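Local coordinates for protein pyruvate formate-lyase 2 (Archaeoglobus fulgidus, PDB 2F3O) that is of uncertain function but belongs to the glycyl radical enzymes, probably acting as a lyase or dehydratase on a substrate not yet known, at residues T359-L364 with S391-L396; G425-I429 with C629-T633; P657-T663 with E767-R771; D666-A672 with I772-I776; A689-L695 with H722-L728. All coordinates share one frame; numbering follows the deposited sequence.

In the fold
Contacts 2 and 5 are buried, while contacts 1, 3 and 4 are partly buried, and contact 4 takes in the chain's C-terminus. Contact 5 joins parallel strands 692-696 and 722-728, and the other contacts are arranged around it. Contact 1 leads into strand 396-400, the other neighbour of 722-728, and Asn394 bonds to Ile727. Contact 2 packs against Ala689, Ser690 and His722 at the start of contact 5, contact 3 bonds to Ser690 and Thr692, and contact 4 lays helix 670-677 and the tail along strand 692-696. Arginine guanidinium groups carry contacts 1 and 3, whereas contact 2 combines sulfur, aromatic and aliphatic groups, contact 4 sets aliphatic groups against backbone, and contact 5 rests on backbone bonds backed by amides.

Contact 1. Residues T359-L364 with S391-L396; sequences TDRLRL and SGCNNL
Arg363 reaches the Ser391-Cys393 turn because its CG stands beside the backbone N (chi1 -48°) and the chain then runs extended from CG to NE. This carries the guanidinium back past the end of its own helix, 350-362, and out to the far segment. There NH1 donates to Ser391 O at 2.9 Å, a bent bond with an N-H...O angle of 139°. NH2 adds a weak bond to the Ser391 hydroxyl, NH2 to OG 3.1 Å, whose OG is more firmly held by Glu387 O in the helix before it. The group is also gripped side-on from its own segment. NE meets Asp360 O at 3.0 Å, and NH2 forms a salt bridge with Asp360 OD1, also 3.0 Å, nearly straight at 170° and on the syn side of the carboxylate. With bonds at several nitrogens the guanidinium is fixed in rotation, and Cys393 CA sits over the centre of one face, 3.3 Å above the plane. Asp360 OD1 in turn rests on Cys393 CB (3.6 Å), so the acid both steers the arginine and touches the turn. Deeper in, Thr359 slides past Asn395 in the opposite direction, and its methyl CG2 meets Leu396 CD1 at 3.7 Å. Its hydroxyl is turned away, bonded to Met355 O and Trp308. The arrangement ties together two helix ends: Arg363, with positive phi, follows helix 350-362, and Gly392 is the C-prime residue of the Schellman motif that ends helix 379-390 just before strand 396-400.

Contact 2. Residues G425-I429 with C629-T633; sequences GCVEI and CYPMT
Cys426 SG lies beside the thioether of Met632, 3.9 Å from its CE methyl, and makes a second sulfur contact with the Tyr630 ring, approached obliquely with SG 5.1 Å from the centroid and 41° off the normal. Met632 folds back to reach the thiol, its chain bent at both chi2 and chi3. Aliphatic-aromatic packing comes next: Val427 and Tyr630 slide past each other in opposite directions, and the CG2 methyl of Val427 rests against ring atom CD2 at 3.4 Å. The polar part centres on Glu428, which crosses Tyr630 at about a right angle with its carboxylate turned 24° from the ring plane. Its chain, bent at chi2, doubles back so that OE2 accepts from Val427 N at 2.9 Å, on the anti side but tilted well out of the carboxylate plane, with a weak second bond from Cys426 N. CG packs on ring atom CE2 of Tyr630 at 3.5 Å. OE1 and Tyr630 OH both turn to Ser439, through its OG and O respectively, and a glycerol, probably from the crystallisation liquor, bonds OE1 and more weakly the phenol. The Gly-Cys-Val-Glu sequence is consistent with the cysteine loop of glycyl radical dehydratases. The chemistry implies that this loop is shaped by its own carboxylate, with the methionine thioether and the tyrosine ring flanking the thiol, in a pocket able to hold a small polyol.

Contact 3. Residues P657-T663 with E767-R771; sequences PGVSPST and EVIRR
Arg771 takes hold of Pro661 O end-on: NH1 and NH2 each donate to this one oxygen at 2.9 Å, both in the carbonyl plane and nearly in the guanidinium plane. NH1 has a second acceptor at the same edge, Thr663 OG1 at 3.1 Å, with an N-H...O angle of 153°. That hydroxyl in turn donates a hydrogen bond to Glu767 OE2, 2.9 Å away, approaching from above the carboxylate plane. Thr663 OG1 therefore bridges arginine and glutamate, which lie one helical turn apart at the end of helix 762-770. The bend at chi3 (64°) swings the arginine tip toward the loop. Over one guanidinium face sits the ring of Pro657, its CG 3.6 Å above the centre, while Ser660 CB lies obliquely, 3.4 Å from NH2. The hydroxyl of Ser660 serves Thr692 N instead. Farther out, the Thr663 methyl CG2 packs on Arg770 CB at 3.8 Å. Pro657 and Ser660 also bound a type II' turn. The flat, end-on grip of one cation thus fixes the loop carbonyl, and the Glu767 carboxylate, joined through Thr663 OG1, probably adds electrostatic attraction.

Contact 4. Residues D666-A672 with I772-I776; sequences DREGVTA and ISCRI
Ile776, the last residue of the chain, overlaps the first turn of helix 670-677. Its CG1-CD1 branch runs along Gly669 to Ala672, CD1 lying 3.6 Å from Ala672 N. The CG2 branch rests by Thr671, 3.7 Å from its OG1, and the two side chains cross at about a right angle. Just before it, Arg775 sets CB against Gly669 CA at 3.4 Å, where the glycine offers bare backbone and lets the two chains come very near each other. Arg775 CG stands beside its backbone N and the chain bends at chi2, which turns the guanidinium outward past Arg667 O. The hydrogen bond across the contact runs from Val670 N to Arg775 O, 3.1 Å long and fairly straight at 164°, though the donor lies above the carbonyl plane. It supplies an acceptor to an amide of the helix's first turn, where the helix itself offers none. Earlier in the tail, Ser773 holds OG anti to its N (chi1 174°) and so lays it against the CG2 methyl of Val670 at 3.4 Å. Val670 also packs inward on Ile693, Leu695 and Leu711. The backbone of Ser773 bonds with Asn694 and Ser696, so the tail follows strand 692-696 at the edge of its sheet before turning across the helix. The site is a helix N-terminus with Gly669 as its N-cap, closed over by the C-terminal tail.

Contact 5. Residues A689-L695 with H722-L728; sequences ASLTINL and HVQFNIL
His722 presents the edge of its ring to Leu691: the amide N donates to ND1 at 3.1 Å, within 2° of the ring plane and at an angle of 161°. Over one face lies Gln724 N, offset toward the rim. The amides of Asn694 and Asn726 stand side by side with their planes 54° apart, and Asn726 ND2 meets Asn694 OD1 at 3.1 Å from above its carbonyl plane. Phe725 runs alongside Ile693, ring atom CD2 touching CB at 3.7 Å. Gln724, extended beyond CG, brings NE2 to Thr692 OG1 at 3.0 Å. Thus Thr692, Gln724 and the two asparagines share one face of the sheet, and Ile693, Phe725, Leu695 and Ile727 the other, toward helices 670-677 and 704-717. Between them the backbones alternate in parallel register, as in Ile693 N to Gln724 O at 2.8 Å and Leu728 N to Leu695 O at 3.1 Å. Helices 697-700 and 704-717 link the strands in a beta-alpha-beta crossover. On the polar face, Arg749 bonds the Gln724 and Asn726 oxygens, and Ser690 OG bonds Ala751 O, next to Gly752, the predicted glycyl radical position. The chemistry is consistent with ND1 of His722 acting as an acceptor, and implies a strand pair apolar toward its helices but lined with amides and hydroxyls on the face turned to the loop around Gly752.

Contact 1. Residues T359-L364 with S391-L396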
# COMPACT_ATOMS: atom_id res chain seq x y z
N THR A 359 35.80 33.53 -0.67
CA THR A 359 36.49 32.35 -1.19
C THR A 359 37.83 32.72 -1.82
O THR A 359 38.84 32.06 -1.56
CB THR A 359 35.62 31.59 -2.21
OG1 THR A 359 34.43 31.12 -1.57
CG2 THR A 359 36.39 30.41 -2.78
N ASP A 360 37.82 33.80 -2.61
CA ASP A 360 39.01 34.24 -3.34
C ASP A 360 40.11 34.71 -2.40
O ASP A 360 41.31 34.43 -2.63
CB ASP A 360 38.64 35.38 -4.32
CG ASP A 360 39.67 35.55 -5.45
OD1 ASP A 360 40.62 34.73 -5.56
OD2 ASP A 360 39.51 36.51 -6.26
N ARG A 361 39.70 35.41 -1.35
CA ARG A 361 40.63 35.95 -0.37
C ARG A 361 41.28 34.84 0.44
O ARG A 361 42.49 34.83 0.64
CB ARG A 361 39.90 36.94 0.56
CG ARG A 361 40.59 37.17 1.92
CD ARG A 361 41.83 38.07 1.84
NE ARG A 361 42.32 38.50 3.15
CZ ARG A 361 41.78 39.48 3.88
NH1 ARG A 361 40.72 40.16 3.43
NH2 ARG A 361 42.30 39.79 5.07
N LEU A 362 40.47 33.88 0.88
CA LEU A 362 40.92 32.90 1.85
C LEU A 362 41.85 31.86 1.28
O LEU A 362 42.83 31.52 1.91
CB LEU A 362 39.74 32.22 2.54
CG LEU A 362 39.41 32.66 3.97
CD1 LEU A 362 39.99 34.01 4.29
CD2 LEU A 362 37.92 32.64 4.26
N ARG A 363 41.53 31.36 0.09
CA ARG A 363 42.29 30.29 -0.57
C ARG A 363 42.71 29.13 0.31
O ARG A 363 43.83 28.64 0.18
CB ARG A 363 43.51 30.85 -1.27
CG ARG A 363 43.16 32.03 -2.09
CD ARG A 363 44.13 32.27 -3.20
NE ARG A 363 43.51 33.10 -4.21
CZ ARG A 363 44.13 33.51 -5.31
NH1 ARG A 363 45.39 33.14 -5.52
NH2 ARG A 363 43.49 34.23 -6.22
N LEU A 364 41.82 28.71 1.22
CA LEU A 364 42.09 27.59 2.11
C LEU A 364 41.55 26.31 1.50
O LEU A 364 40.78 26.37 0.53
CB LEU A 364 41.43 27.83 3.45
CG LEU A 364 41.88 29.10 4.16
CD1 LEU A 364 40.93 29.42 5.30
CD2 LEU A 364 43.31 28.94 4.67
N SER A 391 43.82 34.06 -11.53
CA SER A 391 44.77 34.46 -10.50
C SER A 391 45.09 33.33 -9.52
O SER A 391 45.51 33.58 -8.39
CB SER A 391 44.29 35.71 -9.76
OG SER A 391 43.10 35.44 -9.04
N GLY A 392 44.88 32.09 -9.94
CA GLY A 392 45.36 30.92 -9.22
C GLY A 392 44.72 30.55 -7.90
O GLY A 392 45.36 29.91 -7.07
N CYS A 393 43.46 30.93 -7.70
CA CYS A 393 42.76 30.63 -6.45
C CYS A 393 42.58 29.14 -6.20
O CYS A 393 42.65 28.71 -5.05
CB CYS A 393 41.41 31.34 -6.38
SG CYS A 393 40.18 30.64 -7.47
N ASN A 394 42.34 28.39 -7.28
CA ASN A 394 42.37 26.93 -7.26
C ASN A 394 41.48 26.29 -6.21
O ASN A 394 41.89 25.32 -5.57
CB ASN A 394 43.82 26.45 -7.10
CG ASN A 394 44.66 26.71 -8.33
OD1 ASN A 394 44.18 27.28 -9.32
ND2 ASN A 394 45.93 26.28 -8.28
N ASN A 395 40.28 26.83 -6.03
CA ASN A 395 39.38 26.41 -4.97
C ASN A 395 37.90 26.54 -5.33
O ASN A 395 37.03 26.65 -4.45
CB ASN A 395 39.71 27.11 -3.64
CG ASN A 395 39.49 28.65 -3.68
OD1 ASN A 395 39.55 29.29 -2.64
ND2 ASN A 395 39.24 29.22 -4.84
N LEU A 396 37.63 26.55 -6.64
CA LEU A 396 36.29 26.68 -7.19
C LEU A 396 35.96 25.45 -8.01
O LEU A 396 36.85 24.81 -8.55
CB LEU A 396 36.23 27.88 -8.13
CG LEU A 396 35.49 29.15 -7.69
CD1 LEU A 396 35.72 29.41 -6.24
CD2 LEU A 396 35.94 30.34 -8.52

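Contact 2. Residues G425-I429 with C629-T633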
# COMPACT_ATOMS: atom_id res chain seq x y z
N GLY A 425 29.90 17.30 -1.35
CA GLY A 425 31.16 16.58 -1.55
C GLY A 425 32.08 17.20 -2.58
O GLY A 425 32.38 18.38 -2.51
N CYS A 426 32.53 16.40 -3.54
CA CYS A 426 33.27 16.91 -4.67
C CYS A 426 32.37 17.49 -5.76
O CYS A 426 32.36 18.70 -6.01
CB CYS A 426 34.05 15.80 -5.32
SG CYS A 426 35.02 14.90 -4.19
N VAL A 427 31.69 16.58 -6.47
CA VAL A 427 30.97 16.94 -7.70
C VAL A 427 29.53 16.42 -7.74
O VAL A 427 28.83 16.62 -8.73
CB VAL A 427 31.70 16.41 -8.98
CG1 VAL A 427 33.13 16.85 -9.01
CG2 VAL A 427 31.62 14.89 -9.08
N GLU A 428 29.11 15.76 -6.66
CA GLU A 428 27.79 15.13 -6.56
C GLU A 428 26.62 16.10 -6.50
O GLU A 428 26.66 17.10 -5.79
CB GLU A 428 27.76 14.23 -5.34
CG GLU A 428 28.94 13.29 -5.28
CD GLU A 428 30.00 13.75 -4.31
OE1 GLU A 428 29.84 13.53 -3.09
OE2 GLU A 428 31.01 14.33 -4.75
N ILE A 429 25.58 15.79 -7.27
CA ILE A 429 24.39 16.64 -7.36
C ILE A 429 23.16 15.90 -6.85
O ILE A 429 23.10 14.66 -6.88
CB ILE A 429 24.15 17.14 -8.79
CG1 ILE A 429 24.09 15.97 -9.77
CG2 ILE A 429 25.24 18.10 -9.20
CD1 ILE A 429 23.43 16.35 -11.06
N CYS A 629 30.75 9.70 -12.03
CA CYS A 629 32.10 9.48 -12.53
C CYS A 629 33.14 10.42 -11.95
O CYS A 629 33.47 11.44 -12.57
CB CYS A 629 32.15 9.58 -14.05
SG CYS A 629 33.62 8.79 -14.70
N TYR A 630 33.68 10.07 -10.80
CA TYR A 630 34.71 10.89 -10.20
C TYR A 630 35.59 9.98 -9.38
O TYR A 630 35.11 8.98 -8.88
CB TYR A 630 34.12 12.06 -9.38
CG TYR A 630 33.34 11.70 -8.15
CD1 TYR A 630 33.98 11.50 -6.93
CD2 TYR A 630 31.97 11.60 -8.20
CE1 TYR A 630 33.26 11.16 -5.81
CE2 TYR A 630 31.24 11.29 -7.09
CZ TYR A 630 31.89 11.05 -5.90
OH TYR A 630 31.15 10.74 -4.79
N PRO A 631 36.89 10.32 -9.26
CA PRO A 631 37.80 9.33 -8.72
C PRO A 631 38.17 9.36 -7.25
O PRO A 631 38.61 8.33 -6.76
CB PRO A 631 39.07 9.60 -9.52
CG PRO A 631 39.03 11.04 -9.78
CD PRO A 631 37.61 11.51 -9.73
N MET A 632 38.02 10.50 -6.57
CA MET A 632 38.85 10.84 -5.38
C MET A 632 40.31 10.65 -5.76
O MET A 632 40.72 11.16 -6.79
CB MET A 632 38.48 10.04 -4.11
CG MET A 632 37.05 10.25 -3.62
SD MET A 632 36.48 11.96 -3.57
CE MET A 632 37.55 12.66 -2.31
N THR A 633 41.09 9.91 -4.98
CA THR A 633 42.37 9.48 -5.52
C THR A 633 42.41 7.97 -5.70
O THR A 633 43.49 7.38 -5.69
CB THR A 633 43.65 9.99 -4.75
OG1 THR A 633 43.76 9.35 -3.47
CG2 THR A 633 43.63 11.49 -4.55

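Contact 3. Residues P657-T663 with E767-R771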
# COMPACT_ATOMS: atom_id res chain seq x y z
N PRO A 657 41.53 10.14 -14.13
CA PRO A 657 40.69 10.68 -13.08
C PRO A 657 39.38 11.33 -13.56
O PRO A 657 39.40 12.36 -14.25
CB PRO A 657 41.61 11.72 -12.42
CG PRO A 657 42.60 12.12 -13.50
CD PRO A 657 42.41 11.18 -14.68
N GLY A 658 38.26 10.73 -13.17
CA GLY A 658 36.95 11.27 -13.49
C GLY A 658 36.67 11.13 -14.97
O GLY A 658 36.90 10.07 -15.56
N VAL A 659 36.21 12.21 -15.58
CA VAL A 659 36.00 12.23 -17.01
C VAL A 659 37.16 12.93 -17.70
O VAL A 659 37.05 13.37 -18.85
CB VAL A 659 34.64 12.86 -17.39
CG1 VAL A 659 33.53 11.97 -16.89
CG2 VAL A 659 34.50 14.24 -16.80
N SER A 660 38.28 13.04 -16.98
CA SER A 660 39.47 13.66 -17.53
C SER A 660 40.37 12.57 -18.14
O SER A 660 40.46 11.47 -17.59
CB SER A 660 40.21 14.46 -16.44
OG SER A 660 39.34 15.32 -15.72
N PRO A 661 41.00 12.87 -19.29
CA PRO A 661 41.86 11.96 -20.05
C PRO A 661 43.04 11.44 -19.27
O PRO A 661 43.40 12.01 -18.24
CB PRO A 661 42.36 12.83 -21.20
CG PRO A 661 42.08 14.22 -20.83
CD PRO A 661 40.87 14.17 -19.99
N SER A 662 43.66 10.37 -19.78
CA SER A 662 44.85 9.83 -19.14
C SER A 662 46.01 10.84 -19.09
O SER A 662 46.05 11.83 -19.84
CB SER A 662 45.27 8.53 -19.82
OG SER A 662 44.44 7.46 -19.43
N THR A 663 46.94 10.61 -18.17
CA THR A 663 48.04 11.53 -17.98
C THR A 663 48.95 11.56 -19.22
O THR A 663 49.46 10.53 -19.66
CB THR A 663 48.82 11.17 -16.72
OG1 THR A 663 47.94 11.29 -15.59
CG2 THR A 663 50.00 12.09 -16.52
N GLU A 767 51.42 13.17 -10.39
CA GLU A 767 50.30 13.26 -11.30
C GLU A 767 49.80 14.69 -11.55
O GLU A 767 49.57 15.05 -12.70
CB GLU A 767 49.16 12.38 -10.79
CG GLU A 767 49.28 10.95 -11.21
CD GLU A 767 48.44 10.67 -12.43
OE1 GLU A 767 47.33 11.25 -12.53
OE2 GLU A 767 48.89 9.88 -13.28
N VAL A 768 49.64 15.49 -10.51
CA VAL A 768 49.23 16.89 -10.71
C VAL A 768 50.31 17.69 -11.46
O VAL A 768 49.98 18.55 -12.28
CB VAL A 768 48.73 17.60 -9.39
CG1 VAL A 768 49.10 16.83 -8.17
CG2 VAL A 768 49.25 19.01 -9.26
N ILE A 769 51.58 17.35 -11.23
CA ILE A 769 52.67 17.99 -11.97
C ILE A 769 52.66 17.61 -13.45
O ILE A 769 52.68 18.50 -14.31
CB ILE A 769 54.05 17.74 -11.29
CG1 ILE A 769 54.21 18.67 -10.08
CG2 ILE A 769 55.20 18.01 -12.26
CD1 ILE A 769 55.28 18.23 -9.10
N ARG A 770 52.55 16.32 -13.76
CA ARG A 770 52.54 15.85 -15.15
C ARG A 770 51.31 16.20 -15.98
O ARG A 770 51.35 16.09 -17.20
CB ARG A 770 52.76 14.35 -15.21
CG ARG A 770 54.17 13.94 -14.91
CD ARG A 770 54.35 12.47 -15.13
NE ARG A 770 55.28 11.91 -14.16
CZ ARG A 770 55.75 10.67 -14.21
NH1 ARG A 770 55.39 9.87 -15.21
NH2 ARG A 770 56.60 10.24 -13.28
N ARG A 771 50.23 16.61 -15.34
CA ARG A 771 48.99 16.92 -16.06
C ARG A 771 48.84 18.40 -16.41
O ARG A 771 47.82 18.82 -16.96
CB ARG A 771 47.78 16.40 -15.28
CG ARG A 771 47.76 14.88 -15.13
CD ARG A 771 46.58 14.40 -14.31
NE ARG A 771 45.35 14.72 -14.99
CZ ARG A 771 44.76 13.92 -15.87
NH1 ARG A 771 45.28 12.73 -16.15
NH2 ARG A 771 43.64 14.31 -16.46

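Contact 4. Residues D666-A672 with I772-I776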
# COMPACT_ATOMS: atom_id res chain seq x y z
N ASP A 666 46.87 13.99 -23.74
CA ASP A 666 46.10 15.13 -24.22
C ASP A 666 47.00 16.04 -25.06
O ASP A 666 47.35 17.15 -24.65
CB ASP A 666 45.45 15.88 -23.04
CG ASP A 666 46.37 16.02 -21.83
OD1 ASP A 666 46.60 15.01 -21.11
OD2 ASP A 666 46.85 17.15 -21.58
N ARG A 667 47.37 15.55 -26.24
CA ARG A 667 48.33 16.21 -27.13
C ARG A 667 47.76 17.43 -27.87
O ARG A 667 48.39 18.48 -27.90
CB ARG A 667 48.97 15.20 -28.08
CG ARG A 667 49.87 14.19 -27.38
CD ARG A 667 50.26 13.04 -28.31
NE ARG A 667 50.40 11.74 -27.63
CZ ARG A 667 49.43 10.82 -27.52
NH1 ARG A 667 48.22 11.04 -28.03
NH2 ARG A 667 49.67 9.68 -26.88
N GLU A 668 46.57 17.30 -28.46
CA GLU A 668 45.79 18.49 -28.80
C GLU A 668 45.25 18.99 -27.48
O GLU A 668 44.82 18.18 -26.63
CB GLU A 668 44.64 18.17 -29.73
CG GLU A 668 44.91 16.99 -30.63
CD GLU A 668 45.93 17.32 -31.70
OE1 GLU A 668 45.94 18.48 -32.17
OE2 GLU A 668 46.70 16.41 -32.07
N GLY A 669 45.26 20.31 -27.30
CA GLY A 669 45.27 20.84 -25.95
C GLY A 669 43.98 20.96 -25.19
O GLY A 669 43.07 20.15 -25.33
N VAL A 670 43.91 22.00 -24.38
CA VAL A 670 42.90 22.09 -23.35
C VAL A 670 41.45 22.27 -23.85
O VAL A 670 40.52 21.66 -23.28
CB VAL A 670 43.36 23.09 -22.27
CG1 VAL A 670 42.24 23.97 -21.79
CG2 VAL A 670 44.00 22.32 -21.14
N THR A 671 41.26 23.04 -24.93
CA THR A 671 39.94 23.15 -25.55
C THR A 671 39.51 21.78 -26.10
O THR A 671 38.37 21.36 -25.90
CB THR A 671 39.90 24.26 -26.64
OG1 THR A 671 39.85 25.55 -26.02
CG2 THR A 671 38.69 24.13 -27.56
N ALA A 672 40.44 21.07 -26.72
CA ALA A 672 40.18 19.73 -27.25
C ALA A 672 39.85 18.67 -26.19
O ALA A 672 39.19 17.67 -26.48
CB ALA A 672 41.35 19.26 -28.11
N ILE A 772 49.86 19.19 -16.08
CA ILE A 772 49.89 20.61 -16.39
C ILE A 772 50.03 20.78 -17.89
O ILE A 772 50.99 20.31 -18.50
CB ILE A 772 51.04 21.32 -15.66
CG1 ILE A 772 50.82 21.25 -14.15
CG2 ILE A 772 51.13 22.76 -16.08
CD1 ILE A 772 52.03 21.63 -13.31
N SER A 773 49.04 21.43 -18.48
CA SER A 773 48.93 21.52 -19.92
C SER A 773 49.36 22.89 -20.42
O SER A 773 49.27 23.89 -19.70
CB SER A 773 47.49 21.20 -20.33
OG SER A 773 47.25 21.40 -21.71
N CYS A 774 49.84 22.92 -21.67
CA CYS A 774 50.27 24.16 -22.36
C CYS A 774 49.48 24.52 -23.63
O CYS A 774 49.28 25.71 -23.91
CB CYS A 774 51.75 24.07 -22.72
SG CYS A 774 52.76 24.05 -21.26
N ARG A 775 49.06 23.51 -24.39
CA ARG A 775 48.29 23.74 -25.61
C ARG A 775 46.89 24.32 -25.31
O ARG A 775 46.27 24.00 -24.29
CB ARG A 775 48.15 22.47 -26.49
CG ARG A 775 49.40 21.85 -27.10
CD ARG A 775 49.87 22.53 -28.38
NE ARG A 775 51.07 21.89 -28.94
CZ ARG A 775 52.31 21.94 -28.43
NH1 ARG A 775 52.60 22.60 -27.30
NH2 ARG A 775 53.31 21.30 -29.06
N ILE A 776 46.42 25.15 -26.25
CA ILE A 776 45.18 25.95 -26.25
C ILE A 776 44.94 26.86 -25.03
O ILE A 776 45.61 26.81 -24.01
CB ILE A 776 43.89 25.16 -26.76
CG1 ILE A 776 44.28 23.92 -27.56
CG2 ILE A 776 43.06 26.06 -27.70
CD1 ILE A 776 43.11 23.09 -28.09
OXT ILE A 776 44.08 27.73 -25.05

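Contact 5. Residues A689-L695 with H722-L728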
# COMPACT_ATOMS: atom_id res chain seq x y z
N ALA A 689 29.98 14.38 -12.30
CA ALA A 689 31.21 14.01 -13.02
C ALA A 689 32.32 14.95 -12.64
O ALA A 689 32.06 16.11 -12.37
CB ALA A 689 31.00 14.05 -14.50
N SER A 690 33.55 14.46 -12.63
CA SER A 690 34.68 15.33 -12.34
C SER A 690 35.59 15.53 -13.54
O SER A 690 36.26 14.59 -14.00
CB SER A 690 35.50 14.78 -11.18
OG SER A 690 36.77 15.37 -11.14
N LEU A 691 35.61 16.76 -14.05
CA LEU A 691 36.57 17.17 -15.07
C LEU A 691 37.54 18.22 -14.50
O LEU A 691 37.11 19.32 -14.11
CB LEU A 691 35.85 17.73 -16.29
CG LEU A 691 36.74 18.34 -17.37
CD1 LEU A 691 37.66 17.27 -17.95
CD2 LEU A 691 35.88 18.99 -18.45
N THR A 692 38.83 17.88 -14.45
CA THR A 692 39.85 18.81 -13.97
C THR A 692 40.76 19.28 -15.09
O THR A 692 41.36 18.46 -15.78
CB THR A 692 40.76 18.14 -12.98
OG1 THR A 692 39.97 17.33 -12.11
CG2 THR A 692 41.53 19.17 -12.18
N ILE A 693 40.87 20.59 -15.26
CA ILE A 693 41.74 21.15 -16.30
C ILE A 693 42.96 21.87 -15.70
O ILE A 693 42.82 22.89 -15.03
CB ILE A 693 40.94 22.07 -17.25
CG1 ILE A 693 40.04 21.21 -18.14
CG2 ILE A 693 41.86 22.91 -18.13
CD1 ILE A 693 40.79 20.08 -18.79
N ASN A 694 44.14 21.31 -15.91
CA ASN A 694 45.37 21.88 -15.34
C ASN A 694 46.15 22.71 -16.34
O ASN A 694 46.58 22.22 -17.38
CB ASN A 694 46.27 20.79 -14.77
CG ASN A 694 45.70 20.16 -13.53
OD1 ASN A 694 44.59 20.47 -13.12
ND2 ASN A 694 46.47 19.27 -12.91
N LEU A 695 46.34 23.98 -16.00
CA LEU A 695 46.97 24.94 -16.90
C LEU A 695 48.23 25.53 -16.27
O LEU A 695 48.24 25.85 -15.08
CB LEU A 695 45.99 26.06 -17.25
CG LEU A 695 44.91 25.74 -18.28
CD1 LEU A 695 43.88 26.84 -18.32
CD2 LEU A 695 45.54 25.55 -19.65
N HIS A 722 30.52 19.41 -15.26
CA HIS A 722 31.35 20.04 -14.26
C HIS A 722 32.73 20.30 -14.82
O HIS A 722 33.25 19.50 -15.58
CB HIS A 722 31.35 19.15 -13.01
CG HIS A 722 32.58 19.27 -12.15
ND1 HIS A 722 33.73 18.56 -12.41
CD2 HIS A 722 32.81 19.95 -11.01
CE1 HIS A 722 34.64 18.84 -11.49
NE2 HIS A 722 34.10 19.67 -10.62
N VAL A 723 33.32 21.44 -14.47
CA VAL A 723 34.70 21.71 -14.81
C VAL A 723 35.36 22.39 -13.62
O VAL A 723 34.70 23.12 -12.88
CB VAL A 723 34.84 22.57 -16.10
CG1 VAL A 723 34.51 24.05 -15.88
CG2 VAL A 723 36.22 22.42 -16.71
N GLN A 724 36.63 22.10 -13.40
CA GLN A 724 37.41 22.83 -12.40
C GLN A 724 38.82 23.07 -12.91
O GLN A 724 39.38 22.27 -13.66
CB GLN A 724 37.43 22.09 -11.07
CG GLN A 724 38.06 20.73 -11.17
CD GLN A 724 38.18 20.07 -9.84
OE1 GLN A 724 37.54 20.47 -8.87
NE2 GLN A 724 39.01 19.04 -9.78
N PHE A 725 39.40 24.18 -12.47
CA PHE A 725 40.68 24.61 -12.99
C PHE A 725 41.81 24.69 -11.99
O PHE A 725 41.61 25.00 -10.82
CB PHE A 725 40.53 25.98 -13.60
CG PHE A 725 39.69 26.02 -14.83
CD1 PHE A 725 38.43 26.62 -14.81
CD2 PHE A 725 40.16 25.47 -16.03
CE1 PHE A 725 37.66 26.67 -15.96
CE2 PHE A 725 39.39 25.50 -17.17
CZ PHE A 725 38.14 26.11 -17.14
N ASN A 726 43.01 24.42 -12.48
CA ASN A 726 44.23 24.63 -11.72
C ASN A 726 45.18 25.54 -12.47
O ASN A 726 45.48 25.31 -13.64
CB ASN A 726 44.93 23.30 -11.48
CG ASN A 726 44.54 22.68 -10.17
OD1 ASN A 726 44.21 23.38 -9.21
ND2 ASN A 726 44.59 21.36 -10.12
N ILE A 727 45.65 26.57 -11.78
CA ILE A 727 46.72 27.41 -12.32
C ILE A 727 47.98 27.11 -11.50
O ILE A 727 48.08 27.45 -10.33
CB ILE A 727 46.36 28.89 -12.29
CG1 ILE A 727 45.04 29.14 -13.01
CG2 ILE A 727 47.44 29.70 -12.93
CD1 ILE A 727 44.97 28.62 -14.42
N LEU A 728 48.91 26.41 -12.12
CA LEU A 728 50.04 25.87 -11.41
C LEU A 728 51.37 26.29 -12.02
O LEU A 728 51.55 26.26 -13.25
CB LEU A 728 49.95 24.35 -11.41
CG LEU A 728 48.65 23.79 -10.86
CD1 LEU A 728 48.57 22.28 -11.11
CD2 LEU A 728 48.51 24.15 -9.39